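Local coordinates for polyketide synthase (Lyngbya majuscula 19L, PDB 3QIT), which catalyses the chain-ending step of curacin A biosynthesis, in which its decarboxylating thioesterase domain forms a terminal alkene, at residues Q222-L227 and K254-Q259; L97-H102 and M107-I112; Q84-I89 and S114-K119; L236-S241 and E248-Q253. All coordinates share one frame; numbering follows the deposited sequence. Where two conformers were deposited one is given.

Contact 1 (Q222-L227 and K254-Q259)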
loop_
_atom_site.group_PDB
_atom_site.type_symbol
_atom_site.label_atom_id
_atom_site.label_comp_id
_atom_site.label_asym_id
_atom_site.label_seq_id
_atom_site.Cartn_x
_atom_site.Cartn_y
_atom_site.Cartn_z
ATOM N N GLN B 222 -11.114 -13.046 -9.308
ATOM C CA GLN B 222 -11.247 -11.610 -9.554
ATOM C C GLN B 222 -10.378 -11.157 -10.735
ATOM O O GLN B 222 -10.819 -10.356 -11.572
ATOM C CB GLN B 222 -10.885 -10.819 -8.292
ATOM C CG GLN B 222 -11.251 -9.341 -8.335
ATOM C CD GLN B 222 -12.660 -9.056 -7.816
ATOM O OE1 GLN B 222 -13.652 -9.575 -8.338
ATOM N NE2 GLN B 222 -12.749 -8.212 -6.790
ATOM N N TYR B 223 -9.151 -11.676 -10.788
ATOM C CA TYR B 223 -8.217 -11.324 -11.851
ATOM C C TYR B 223 -8.741 -11.718 -13.227
ATOM O O TYR B 223 -8.616 -10.951 -14.176
ATOM C CB TYR B 223 -6.816 -11.913 -11.627
ATOM C CG TYR B 223 -5.843 -11.399 -12.664
ATOM C CD1 TYR B 223 -5.629 -10.027 -12.801
ATOM C CD2 TYR B 223 -5.194 -12.264 -13.547
ATOM C CE1 TYR B 223 -4.766 -9.513 -13.756
ATOM C CE2 TYR B 223 -4.305 -11.759 -14.523
ATOM C CZ TYR B 223 -4.106 -10.375 -14.616
ATOM O OH TYR B 223 -3.262 -9.828 -15.565
ATOM N N LEU B 224 -9.329 -12.907 -13.331
ATOM C CA LEU B 224 -9.921 -13.345 -14.594
ATOM C C LEU B 224 -11.048 -12.404 -15.014
ATOM O O LEU B 224 -11.229 -12.137 -16.205
ATOM C CB LEU B 224 -10.439 -14.784 -14.495
ATOM C CG LEU B 224 -9.394 -15.895 -14.310
ATOM C CD1 LEU B 224 -10.079 -17.253 -14.158
ATOM C CD2 LEU B 224 -8.404 -15.917 -15.473
ATOM N N GLU B 225 -11.796 -11.885 -14.043
ATOM C CA GLU B 225 -12.849 -10.938 -14.379
ATOM C C GLU B 225 -12.258 -9.666 -14.981
ATOM O O GLU B 225 -12.837 -9.094 -15.905
ATOM C CB GLU B 225 -13.750 -10.627 -13.177
ATOM C CG GLU B 225 -14.669 -11.784 -12.769
ATOM C CD GLU B 225 -15.779 -12.084 -13.785
ATOM O OE1 GLU B 225 -16.390 -13.175 -13.689
ATOM O OE2 GLU B 225 -16.055 -11.238 -14.670
ATOM N N MET B 226 -11.108 -9.238 -14.464
ATOM C CA MET B 226 -10.377 -8.111 -15.043
ATOM C C MET B 226 -10.006 -8.427 -16.491
ATOM O O MET B 226 -10.290 -7.628 -17.394
ATOM C CB MET B 226 -9.124 -7.785 -14.217
ATOM C CG MET B 226 -8.024 -7.032 -14.983
ATOM S SD MET B 226 -6.742 -6.351 -13.920
ATOM C CE MET B 226 -7.630 -4.961 -13.233
ATOM N N LEU B 227 -9.390 -9.594 -16.700
ATOM C CA LEU B 227 -8.959 -10.022 -18.039
ATOM C C LEU B 227 -10.141 -10.088 -19.014
ATOM O O LEU B 227 -10.037 -9.646 -20.170
ATOM C CB LEU B 227 -8.237 -11.374 -17.988
ATOM C CG LEU B 227 -6.912 -11.503 -17.208
ATOM C CD1 LEU B 227 -6.339 -12.886 -17.352
ATOM C CD2 LEU B 227 -5.881 -10.457 -17.610
ATOM N N LYS B 254 -6.956 -18.214 -22.607
ATOM C CA LYS B 254 -7.612 -18.230 -23.916
ATOM C C LYS B 254 -9.136 -18.161 -23.776
ATOM O O LYS B 254 -9.799 -17.438 -24.530
ATOM C CB LYS B 254 -7.196 -19.475 -24.709
ATOM C CG LYS B 254 -7.983 -19.683 -25.998
ATOM C CD LYS B 254 -7.451 -20.839 -26.821
ATOM C CE LYS B 254 -7.518 -22.158 -26.080
ATOM N NZ LYS B 254 -6.989 -23.295 -26.899
ATOM N N MET B 255 -9.675 -18.897 -22.798
ATOM C CA MET B 255 -11.125 -18.945 -22.520
ATOM C C MET B 255 -11.650 -17.611 -21.993
ATOM O O MET B 255 -12.777 -17.204 -22.284
ATOM C CB MET B 255 -11.443 -20.039 -21.494
ATOM C CG MET B 255 -11.261 -21.466 -21.982
ATOM S SD MET B 255 -11.251 -22.618 -20.583
ATOM C CE MET B 255 -11.844 -24.127 -21.346
ATOM N N THR B 256 -10.831 -16.945 -21.189
ATOM C CA THR B 256 -11.210 -15.684 -20.589
ATOM C C THR B 256 -11.131 -14.521 -21.564
ATOM O O THR B 256 -12.038 -13.690 -21.610
ATOM C CB THR B 256 -10.355 -15.441 -19.341
ATOM O OG1 THR B 256 -10.615 -16.510 -18.421
ATOM C CG2 THR B 256 -10.700 -14.117 -18.695
ATOM N N MET B 257 -10.050 -14.474 -22.343
ATOM C CA MET B 257 -9.789 -13.366 -23.253
ATOM C C MET B 257 -10.011 -13.873 -24.680
ATOM O O MET B 257 -9.047 -14.070 -25.425
ATOM C CB MET B 257 -8.349 -12.875 -23.099
ATOM C CG MET B 257 -7.972 -12.428 -21.677
ATOM S SD MET B 257 -6.338 -11.663 -21.626
ATOM C CE MET B 257 -6.701 -10.139 -22.489
ATOM N N THR B 258 -11.281 -14.075 -25.042
ATOM C CA THR B 258 -11.645 -14.758 -26.309
ATOM C C THR B 258 -11.282 -13.967 -27.570
ATOM O O THR B 258 -11.167 -14.546 -28.664
ATOM C CB THR B 258 -13.146 -15.122 -26.356
ATOM O OG1 THR B 258 -13.925 -13.947 -26.105
ATOM C CG2 THR B 258 -13.482 -16.207 -25.321
ATOM N N GLN B 259 -11.103 -12.654 -27.423
ATOM C CA GLN B 259 -10.751 -11.801 -28.550
ATOM C C GLN B 259 -9.257 -11.570 -28.702
ATOM O O GLN B 259 -8.826 -10.998 -29.698
ATOM C CB GLN B 259 -11.510 -10.467 -28.510
ATOM C CG GLN B 259 -12.963 -10.567 -28.999
ATOM C CD GLN B 259 -13.098 -11.285 -30.343
ATOM O OE1 GLN B 259 -13.651 -12.386 -30.417
ATOM N NE2 GLN B 259 -12.583 -10.668 -31.410
#
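The first torsion of Thr256 (chi1 -61°) puts the methyl CG2 opposite its own backbone nitrogen and aims it at helix 220-229, while OG1 stays beside that nitrogen. The neighbouring Met257 runs out through CG and then folds at its last torsion (chi3 70°), which turns CE back toward the carbonyl oxygen of Leu227. Thr256 CG2 meets the helix at two points: it lies 3.2 Å from Leu224 O, a close approach, and 3.8 Å from Leu227 CB. The side chains of Leu224 and Thr256 cross nearly at a right angle, Leu224 CD2 coming within 3.7 Å of Thr256 OG1. That hydroxyl is hydrogen-bonded to Gln252, one turn back in its own helix. Met257, the first residue beyond helix 247-256, lays CG 3.8 Å from Leu227 CB, with SD at 4.1 Å from the same atom. It also packs on Ile230 and on Thr234 and Leu236 of strand 234-239, so it fills the join between both helices and the sheet. With an alanine in place of Met257, the side of Leu227 that CG and SD cover would probably be left facing a gap, and Leu236 would lose a neighbour too. Across the two segments the hold is one of shape: a threonine spends its hydroxyl at home and offers its methyl, and the fit rests on van der Waals contact.

Contact 2 (L97-H102 and M107-I112)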
loop_
_atom_site.group_PDB
_atom_site.type_symbol
_atom_site.label_atom_id
_atom_site.label_comp_id
_atom_site.label_asym_id
_atom_site.label_seq_id
_atom_site.Cartn_x
_atom_site.Cartn_y
_atom_site.Cartn_z
ATOM N N LEU B 97 -1.309 4.472 -27.558
ATOM C CA LEU B 97 0.058 3.969 -27.693
ATOM C C LEU B 97 0.084 2.441 -27.627
ATOM O O LEU B 97 -0.928 1.795 -27.316
ATOM C CB LEU B 97 0.977 4.581 -26.614
ATOM C CG LEU B 97 0.544 4.590 -25.137
ATOM C CD1 LEU B 97 0.555 3.188 -24.514
ATOM C CD2 LEU B 97 1.443 5.496 -24.349
ATOM N N LEU B 98 1.243 1.874 -27.928
ATOM C CA LEU B 98 1.433 0.431 -27.843
ATOM C C LEU B 98 1.965 0.150 -26.449
ATOM O O LEU B 98 2.948 0.755 -26.051
ATOM C CB LEU B 98 2.427 -0.020 -28.914
ATOM C CG LEU B 98 1.967 0.177 -30.361
ATOM C CD1 LEU B 98 3.119 -0.049 -31.348
ATOM C CD2 LEU B 98 0.760 -0.718 -30.700
ATOM N N LEU B 99 1.274 -0.708 -25.696
ATOM C CA LEU B 99 1.659 -1.021 -24.322
ATOM C C LEU B 99 2.125 -2.467 -24.261
ATOM O O LEU B 99 1.376 -3.364 -24.621
ATOM C CB LEU B 99 0.472 -0.821 -23.370
ATOM C CG LEU B 99 0.719 -1.111 -21.883
ATOM C CD1 LEU B 99 1.874 -0.290 -21.306
ATOM C CD2 LEU B 99 -0.579 -0.838 -21.121
ATOM N N VAL B 100 3.349 -2.681 -23.774
ATOM C CA VAL B 100 3.968 -4.005 -23.766
ATOM C C VAL B 100 4.395 -4.264 -22.321
ATOM O O VAL B 100 4.948 -3.372 -21.666
ATOM C CB VAL B 100 5.219 -4.036 -24.646
ATOM C CG1 VAL B 100 5.768 -5.481 -24.724
ATOM C CG2 VAL B 100 4.881 -3.497 -26.052
ATOM N N GLY B 101 4.153 -5.462 -21.810
ATOM C CA GLY B 101 4.573 -5.779 -20.427
ATOM C C GLY B 101 5.095 -7.184 -20.390
ATOM O O GLY B 101 4.630 -8.019 -21.162
ATOM N N HIS B 102 6.062 -7.447 -19.513
ATOM C CA HIS B 102 6.633 -8.787 -19.367
ATOM C C HIS B 102 6.422 -9.302 -17.934
ATOM O O HIS B 102 6.811 -8.629 -16.970
ATOM C CB HIS B 102 8.135 -8.775 -19.624
ATOM C CG HIS B 102 8.784 -10.095 -19.346
ATOM N ND1 HIS B 102 9.650 -10.297 -18.293
ATOM C CD2 HIS B 102 8.670 -11.287 -19.975
ATOM C CE1 HIS B 102 10.049 -11.560 -18.292
ATOM N NE2 HIS B 102 9.460 -12.186 -19.290
ATOM N N MET B 107 1.096 -8.176 -16.037
ATOM C CA MET B 107 -0.019 -8.041 -15.084
ATOM C C MET B 107 -0.330 -6.552 -14.896
ATOM O O MET B 107 -1.471 -6.149 -14.998
ATOM C CB MET B 107 0.320 -8.680 -13.717
ATOM C CG MET B 107 -0.804 -8.560 -12.690
ATOM S SD MET B 107 -0.861 -6.956 -11.837
ATOM C CE MET B 107 0.638 -6.977 -10.838
ATOM N N LEU B 108 0.700 -5.739 -14.665
ATOM C CA LEU B 108 0.480 -4.290 -14.503
ATOM C C LEU B 108 -0.112 -3.645 -15.752
ATOM O O LEU B 108 -0.987 -2.774 -15.658
ATOM C CB LEU B 108 1.752 -3.550 -14.061
ATOM C CG LEU B 108 2.200 -3.938 -12.638
ATOM C CD1 LEU B 108 3.692 -3.542 -12.442
ATOM C CD2 LEU B 108 1.328 -3.277 -11.579
ATOM N N ALA B 109 0.369 -4.089 -16.904
ATOM C CA ALA B 109 -0.136 -3.611 -18.180
ATOM C C ALA B 109 -1.611 -3.937 -18.327
ATOM O O ALA B 109 -2.373 -3.092 -18.795
ATOM C CB ALA B 109 0.666 -4.202 -19.326
ATOM N N THR B 110 -2.033 -5.139 -17.929
ATOM C CA THR B 110 -3.469 -5.478 -18.027
ATOM C C THR B 110 -4.323 -4.567 -17.144
ATOM O O THR B 110 -5.433 -4.168 -17.516
ATOM C CB THR B 110 -3.824 -6.967 -17.703
ATOM O OG1 THR B 110 -3.548 -7.276 -16.329
ATOM C CG2 THR B 110 -3.076 -7.924 -18.604
ATOM N N ALA B 111 -3.818 -4.249 -15.969
ATOM C CA ALA B 111 -4.576 -3.416 -15.063
ATOM C C ALA B 111 -4.699 -2.006 -15.606
ATOM O O ALA B 111 -5.799 -1.434 -15.641
ATOM C CB ALA B 111 -3.966 -3.443 -13.673
ATOM N N ILE B 112 -3.609 -1.463 -16.119
ATOM C CA ILE B 112 -3.693 -0.093 -16.644
ATOM C C ILE B 112 -4.561 -0.007 -17.914
ATOM O O ILE B 112 -5.305 0.946 -18.076
ATOM C CB ILE B 112 -2.312 0.600 -16.771
ATOM C CG1 ILE B 112 -2.471 2.133 -16.776
ATOM C CG2 ILE B 112 -1.602 0.187 -18.013
ATOM C CD1 ILE B 112 -2.806 2.748 -15.426
#
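Ala109 packs on Leu99 and Gly101, and Ile112 on Leu99, where strand 97-102 turns into helix 104-115, the first half of a beta-alpha-beta crossover in the alpha/beta hydrolase fold. The tight turn between them matches a GxSxG nucleophile elbow, with Gly101 as the first glycine and Ser103 as the probable nucleophile. The two short axes approach to 7.3 Å and run at 145°, so the helix doubles back over its strand. Taking the helix in order, Met107 points away from the strand, and Leu108 turns aside to pack on Leu82 and Ile85 of helix 78-91. Ala109 is the first to face the strand. Its CB is 4.0 Å from Leu99 CG and 4.4 Å from Gly101 CA; a beta carbon on Gly101 would sit only 3.1 Å from Ala109 CB, so the missing side chain is what lets the backbones close in here. Thr110 points away again, and Ala111 packs on Leu144 of the second subunit. Ile112 then splits its branches: CG1, opposite the backbone nitrogen (chi1 -158°), leads off toward Ile89, whereas CG2 stays over the strand. From the other side Leu99 rises between its strand neighbours Leu30 and Leu123, and its CD2 reaches 3.7 Å from Ala109 O. The side chains of Leu99 and Ile112 cross at about a right angle, and Leu99 CD2 presses on Ile112 CG2 at 3.4 Å, tighter than ordinary carbon contact.

Contact 3 (Q84-I89 and S114-K119); sequences QIDRVI and SVRPKK
A partly buried salt bridge between Asp86 and Arg116, backed by an aliphatic touch of Ile89 on Lys119, ties helix 78-91 to the turn in which helix 104-115 ends. Arg116, the first residue past that helix, grips the carboxylate side-on with two nitrogens. NE gives its hydrogen to Asp86 OD1 at 2.9 Å, and NH2 bonds to Asp86 OD2 at 2.9 Å, almost straight at 176°. Both oxygens are used on their syn sides and lie close to the guanidinium plane, although the two flat groups are tilted 23° against each other. A bend at the second torsion of Arg116 (chi2 -65°) swings the guanidinium over its neighbour, so that Val115 CG1 lies against one face. The remaining terminal nitrogen, NH1, makes a salt bridge with Asp149 of the second subunit, and Leu148 of that subunit packs on both Asp86 and Arg116. An arginine held between two aspartates is likely to stay charged, and here it carries the contact into the dimer interface. One turn on from Asp86, Lys119 CD presses to 3.5 Å from Ile89 CG2, closer than usual for two carbons, while the lysine amine stays 6.9 Å (NZ) from Asp86 OD1, too far to pair. The contact is joined to the sheet at both ends: Ile89 also packs on Leu30 of strand 28-32, and the backbone of Lys119 bonds to Leu97 as the chain enters strand 120-126.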
loop_
_atom_site.group_PDB
_atom_site.type_symbol
_atom_site.label_atom_id
_atom_site.label_comp_id
_atom_site.label_asym_id
_atom_site.label_seq_id
_atom_site.Cartn_x
_atom_site.Cartn_y
_atom_site.Cartn_z
ATOM N N GLN B 84 2.128 4.707 -10.496
ATOM C CA GLN B 84 3.353 5.148 -11.136
ATOM C C GLN B 84 3.199 5.048 -12.655
ATOM O O GLN B 84 3.567 5.980 -13.369
ATOM C CB GLN B 84 4.548 4.267 -10.681
ATOM C CG GLN B 84 5.888 4.711 -11.258
ATOM C CD GLN B 84 7.020 3.687 -11.050
ATOM O OE1 GLN B 84 6.884 2.689 -10.319
ATOM N NE2 GLN B 84 8.151 3.955 -11.695
ATOM N N ILE B 85 2.711 3.902 -13.141
ATOM C CA ILE B 85 2.498 3.742 -14.602
ATOM C C ILE B 85 1.449 4.752 -15.152
ATOM O O ILE B 85 1.659 5.345 -16.205
ATOM C CB ILE B 85 2.149 2.302 -14.982
ATOM C CG1 ILE B 85 3.333 1.390 -14.683
ATOM C CG2 ILE B 85 1.751 2.188 -16.488
ATOM C CD1 ILE B 85 2.968 -0.069 -14.608
ATOM N N ASP B 86 0.353 4.949 -14.425
ATOM C CA ASP B 86 -0.666 5.971 -14.784
ATOM C C ASP B 86 -0.008 7.354 -14.885
ATOM O O ASP B 86 -0.260 8.110 -15.835
ATOM C CB ASP B 86 -1.775 5.999 -13.733
ATOM C CG ASP B 86 -3.103 6.581 -14.249
ATOM O OD1 ASP B 86 -3.405 6.486 -15.465
ATOM O OD2 ASP B 86 -3.867 7.106 -13.406
ATOM N N ARG B 87 0.843 7.688 -13.914
ATOM C CA ARG B 87 1.566 8.964 -13.968
ATOM C C ARG B 87 2.447 9.093 -15.223
ATOM O O ARG B 87 2.476 10.152 -15.854
ATOM C CB ARG B 87 2.414 9.150 -12.703
ATOM C CG ARG B 87 3.227 10.433 -12.694
ATOM C CD ARG B 87 2.294 11.649 -12.690
ATOM N NE ARG B 87 3.032 12.904 -12.741
ATOM C CZ ARG B 87 3.383 13.517 -13.869
ATOM N NH1 ARG B 87 3.058 12.990 -15.049
ATOM N NH2 ARG B 87 4.047 14.664 -13.818
ATOM N N VAL B 88 3.144 8.010 -15.587
ATOM C CA VAL B 88 3.994 7.994 -16.777
ATOM C C VAL B 88 3.144 8.222 -18.036
ATOM O O VAL B 88 3.513 9.022 -18.906
ATOM C CB VAL B 88 4.771 6.651 -16.914
ATOM C CG1 VAL B 88 5.484 6.611 -18.259
ATOM C CG2 VAL B 88 5.801 6.496 -15.772
ATOM N N ILE B 89 1.994 7.561 -18.107
ATOM C CA ILE B 89 1.087 7.750 -19.259
ATOM C C ILE B 89 0.631 9.198 -19.373
ATOM O O ILE B 89 0.603 9.772 -20.482
ATOM C CB ILE B 89 -0.101 6.795 -19.209
ATOM C CG1 ILE B 89 0.398 5.379 -19.458
ATOM C CG2 ILE B 89 -1.150 7.162 -20.305
ATOM C CD1 ILE B 89 -0.562 4.291 -19.017
ATOM N N SER B 114 -7.100 -1.868 -18.444
ATOM C CA SER B 114 -8.486 -2.000 -17.974
ATOM C C SER B 114 -9.034 -0.663 -17.493
ATOM O O SER B 114 -10.223 -0.377 -17.666
ATOM C CB SER B 114 -8.620 -3.098 -16.904
ATOM O OG SER B 114 -8.185 -2.673 -15.619
ATOM N N VAL B 115 -8.150 0.160 -16.934
ATOM C CA VAL B 115 -8.489 1.478 -16.389
ATOM C C VAL B 115 -8.489 2.597 -17.439
ATOM O O VAL B 115 -9.353 3.479 -17.405
ATOM C CB VAL B 115 -7.545 1.846 -15.212
ATOM C CG1 VAL B 115 -7.737 3.303 -14.752
ATOM C CG2 VAL B 115 -7.757 0.889 -14.046
ATOM N N ARG B 116 -7.522 2.566 -18.362
ATOM C CA ARG B 116 -7.355 3.617 -19.349
ATOM C C ARG B 116 -7.426 3.056 -20.786
ATOM O O ARG B 116 -6.505 3.276 -21.581
ATOM C CB ARG B 116 -5.992 4.294 -19.181
ATOM C CG ARG B 116 -5.666 4.770 -17.758
ATOM C CD ARG B 116 -6.626 5.870 -17.324
ATOM N NE ARG B 116 -6.261 6.408 -16.006
ATOM C CZ ARG B 116 -7.121 6.964 -15.153
ATOM N NH1 ARG B 116 -8.428 7.018 -15.430
ATOM N NH2 ARG B 116 -6.672 7.431 -13.992
ATOM N N PRO B 117 -8.511 2.339 -21.125
ATOM C CA PRO B 117 -8.542 1.710 -22.454
ATOM C C PRO B 117 -8.384 2.662 -23.633
ATOM O O PRO B 117 -7.792 2.282 -24.641
ATOM C CB PRO B 117 -9.929 1.041 -22.489
ATOM C CG PRO B 117 -10.731 1.766 -21.480
ATOM C CD PRO B 117 -9.749 2.062 -20.379
ATOM N N LYS B 118 -8.894 3.893 -23.526
ATOM C CA LYS B 118 -8.824 4.809 -24.668
ATOM C C LYS B 118 -7.384 5.208 -24.998
ATOM O O LYS B 118 -7.088 5.638 -26.109
ATOM C CB LYS B 118 -9.685 6.051 -24.428
ATOM C CG LYS B 118 -11.156 5.741 -24.206
ATOM C CD LYS B 118 -11.927 7.024 -23.916
ATOM C CE LYS B 118 -13.411 6.758 -23.674
ATOM N NZ LYS B 118 -13.650 6.179 -22.320
ATOM N N LYS B 119 -6.485 5.019 -24.039
ATOM C CA LYS B 119 -5.086 5.374 -24.212
ATOM C C LYS B 119 -4.249 4.300 -24.912
ATOM O O LYS B 119 -3.092 4.543 -25.253
ATOM C CB LYS B 119 -4.476 5.758 -22.856
ATOM C CG LYS B 119 -5.123 7.047 -22.302
ATOM C CD LYS B 119 -4.553 7.479 -20.958
ATOM C CE LYS B 119 -5.353 8.631 -20.350
ATOM N NZ LYS B 119 -5.315 9.868 -21.186
#

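Contact 4 (L236-S241 and E248-Q253)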
loop_
_atom_site.group_PDB
_atom_site.type_symbol
_atom_site.label_atom_id
_atom_site.label_comp_id
_atom_site.label_asym_id
_atom_site.label_seq_id
_atom_site.Cartn_x
_atom_site.Cartn_y
_atom_site.Cartn_z
ATOM N N LEU B 236 -1.565 -12.010 -26.697
ATOM C CA LEU B 236 -0.901 -12.836 -25.690
ATOM C C LEU B 236 0.330 -13.496 -26.299
ATOM O O LEU B 236 0.223 -14.249 -27.277
ATOM C CB LEU B 236 -1.862 -13.893 -25.113
ATOM C CG LEU B 236 -3.075 -13.355 -24.358
ATOM C CD1 LEU B 236 -4.194 -14.417 -24.237
ATOM C CD2 LEU B 236 -2.654 -12.832 -22.947
ATOM N N VAL B 237 1.500 -13.218 -25.728
ATOM C CA VAL B 237 2.747 -13.754 -26.255
ATOM C C VAL B 237 3.358 -14.735 -25.267
ATOM O O VAL B 237 3.557 -14.401 -24.100
ATOM C CB VAL B 237 3.750 -12.633 -26.573
ATOM C CG1 VAL B 237 5.002 -13.184 -27.272
ATOM C CG2 VAL B 237 3.074 -11.523 -27.376
ATOM N N TYR B 238 3.661 -15.943 -25.733
ATOM C CA TYR B 238 4.262 -16.959 -24.854
ATOM C C TYR B 238 5.526 -17.539 -25.426
ATOM O O TYR B 238 5.708 -17.587 -26.647
ATOM C CB TYR B 238 3.303 -18.117 -24.627
ATOM C CG TYR B 238 1.931 -17.732 -24.167
ATOM C CD1 TYR B 238 1.678 -17.440 -22.813
ATOM C CD2 TYR B 238 0.867 -17.702 -25.060
ATOM C CE1 TYR B 238 0.382 -17.108 -22.374
ATOM C CE2 TYR B 238 -0.421 -17.355 -24.638
ATOM C CZ TYR B 238 -0.657 -17.069 -23.294
ATOM O OH TYR B 238 -1.934 -16.743 -22.894
ATOM N N GLY B 239 6.407 -17.983 -24.535
ATOM C CA GLY B 239 7.594 -18.724 -24.938
ATOM C C GLY B 239 7.239 -20.199 -25.123
ATOM O O GLY B 239 6.597 -20.814 -24.270
ATOM N N ASP B 240 7.663 -20.781 -26.233
ATOM C CA ASP B 240 7.294 -22.164 -26.508
ATOM C C ASP B 240 7.990 -23.150 -25.571
ATOM O O ASP B 240 7.563 -24.296 -25.465
ATOM C CB ASP B 240 7.476 -22.529 -27.994
ATOM C CG ASP B 240 8.920 -22.455 -28.458
ATOM O OD1 ASP B 240 9.803 -22.032 -27.683
ATOM O OD2 ASP B 240 9.168 -22.819 -29.631
ATOM N N SER B 241 9.046 -22.702 -24.889
ATOM C CA SER B 241 9.680 -23.526 -23.846
ATOM C C SER B 241 9.541 -22.939 -22.430
ATOM O O SER B 241 10.174 -23.416 -21.481
ATOM C CB SER B 241 11.142 -23.868 -24.192
ATOM O OG SER B 241 11.956 -22.704 -24.311
ATOM N N GLU B 248 -3.333 -25.837 -18.487
ATOM C CA GLU B 248 -4.580 -25.299 -17.923
ATOM C C GLU B 248 -4.583 -23.776 -17.782
ATOM O O GLU B 248 -5.639 -23.149 -17.904
ATOM C CB GLU B 248 -4.910 -25.927 -16.562
ATOM C CG GLU B 248 -3.757 -25.928 -15.570
ATOM C CD GLU B 248 -3.015 -27.258 -15.555
ATOM O OE1 GLU B 248 -3.035 -27.918 -14.489
ATOM O OE2 GLU B 248 -2.430 -27.650 -16.599
ATOM N N ASP B 249 -3.419 -23.189 -17.495
ATOM C CA ASP B 249 -3.304 -21.728 -17.385
ATOM C C ASP B 249 -3.420 -21.085 -18.764
ATOM O O ASP B 249 -4.083 -20.052 -18.910
ATOM C CB ASP B 249 -1.972 -21.295 -16.757
ATOM C CG ASP B 249 -1.802 -21.776 -15.324
ATOM O OD1 ASP B 249 -2.806 -21.803 -14.582
ATOM O OD2 ASP B 249 -0.652 -22.114 -14.947
ATOM N N LEU B 250 -2.754 -21.681 -19.760
ATOM C CA LEU B 250 -2.875 -21.217 -21.154
ATOM C C LEU B 250 -4.316 -21.312 -21.623
ATOM O O LEU B 250 -4.825 -20.386 -22.257
ATOM C CB LEU B 250 -1.986 -22.029 -22.095
ATOM C CG LEU B 250 -0.470 -21.889 -21.951
ATOM C CD1 LEU B 250 0.218 -22.811 -22.957
ATOM C CD2 LEU B 250 -0.034 -20.459 -22.151
ATOM N N GLN B 251 -4.961 -22.443 -21.313
ATOM C CA GLN B 251 -6.367 -22.654 -21.635
ATOM C C GLN B 251 -7.254 -21.616 -20.949
ATOM O O GLN B 251 -8.148 -21.031 -21.580
ATOM C CB GLN B 251 -6.794 -24.084 -21.270
ATOM C CG GLN B 251 -8.191 -24.491 -21.750
ATOM C CD GLN B 251 -8.386 -24.388 -23.264
ATOM O OE1 GLN B 251 -9.484 -24.066 -23.735
ATOM N NE2 GLN B 251 -7.329 -24.667 -24.031
ATOM N N GLN B 252 -7.008 -21.387 -19.657
ATOM C CA GLN B 252 -7.775 -20.396 -18.919
ATOM C C GLN B 252 -7.670 -19.007 -19.526
ATOM O O GLN B 252 -8.688 -18.335 -19.691
ATOM C CB GLN B 252 -7.374 -20.360 -17.442
ATOM C CG GLN B 252 -8.323 -19.531 -16.584
ATOM C CD GLN B 252 -9.774 -19.973 -16.705
ATOM O OE1 GLN B 252 -10.131 -21.092 -16.336
ATOM N NE2 GLN B 252 -10.622 -19.087 -17.219
ATOM N N GLN B 253 -6.450 -18.576 -19.860
ATOM C CA GLN B 253 -6.259 -17.263 -20.486
ATOM C C GLN B 253 -6.996 -17.142 -21.815
ATOM O O GLN B 253 -7.615 -16.110 -22.093
ATOM C CB GLN B 253 -4.769 -16.927 -20.650
ATOM C CG GLN B 253 -4.110 -16.595 -19.294
ATOM C CD GLN B 253 -2.597 -16.415 -19.385
ATOM O OE1 GLN B 253 -2.033 -16.349 -20.465
ATOM N NE2 GLN B 253 -1.943 -16.319 -18.238
HETATM O O HOH W 1 -3.569 -18.791 -24.052
#
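Tyr238, near the end of strand 234-239, stretches out to Leu250 and Gln253 on helix 247-256, which follows that strand in the alpha/beta hydrolase fold. Its hydroxyl donates to Gln253 OE1, with OH and OE1 only 2.5 Å apart, a very short separation whose exact value is doubtful. Gln253 runs straight beyond CG (chi2 173°), which carries its amide out to that hydroxyl, and OE1 meets the ring at its edge and in its plane. Gln253 NE2 is bonded to Leu128 O, which fixes the amide's rotation and keeps OE1 facing the tyrosine. Over one ring face sits Leu250 CD2, 3.5 Å from the centroid of Tyr238 and 17° off the normal, a CH-pi contact. Strand and helix belong to the beta-alpha-beta unit completed by strand 261-265, and their short axes run nearly antiparallel, at 168°. From that third strand Phe264 brings its ring to Tyr238, and next door Gly239 N bonds to Glu127, the acid of a probable Ser-His-Glu triad. A water donates to Tyr238 OH at 2.9 Å and to Leu250 O at 2.7 Å. A phenylalanine would keep the ring beside Leu250, yet Gln253 OE1 would probably be left without its donor and the bridging water would lose one of its two acceptors.

Overall arrangement
From the N terminus, helix 78-91 opens contact 3, strand 97-102 opens contact 2, and helix 104-115 closes contact 2 before the turn that follows it closes contact 3, nesting one in the other. Later, helix 220-229 opens contact 1, strand 234-239 and helix 247-256 make contact 4 inside it, and the end of that helix and the residue after it close the outer loop. The two nests follow in series and none cross. Tyr223 OH probably hydrogen-bonds to Thr110 OG1, linking contacts 1 and 2, and Met226 meets Ala111 and, in contact 3, Ser114, beside the second subunit. Contacts 2 and 4 reach the same sheet without touching; contacts 3 and 4 have centres about 25 Å apart.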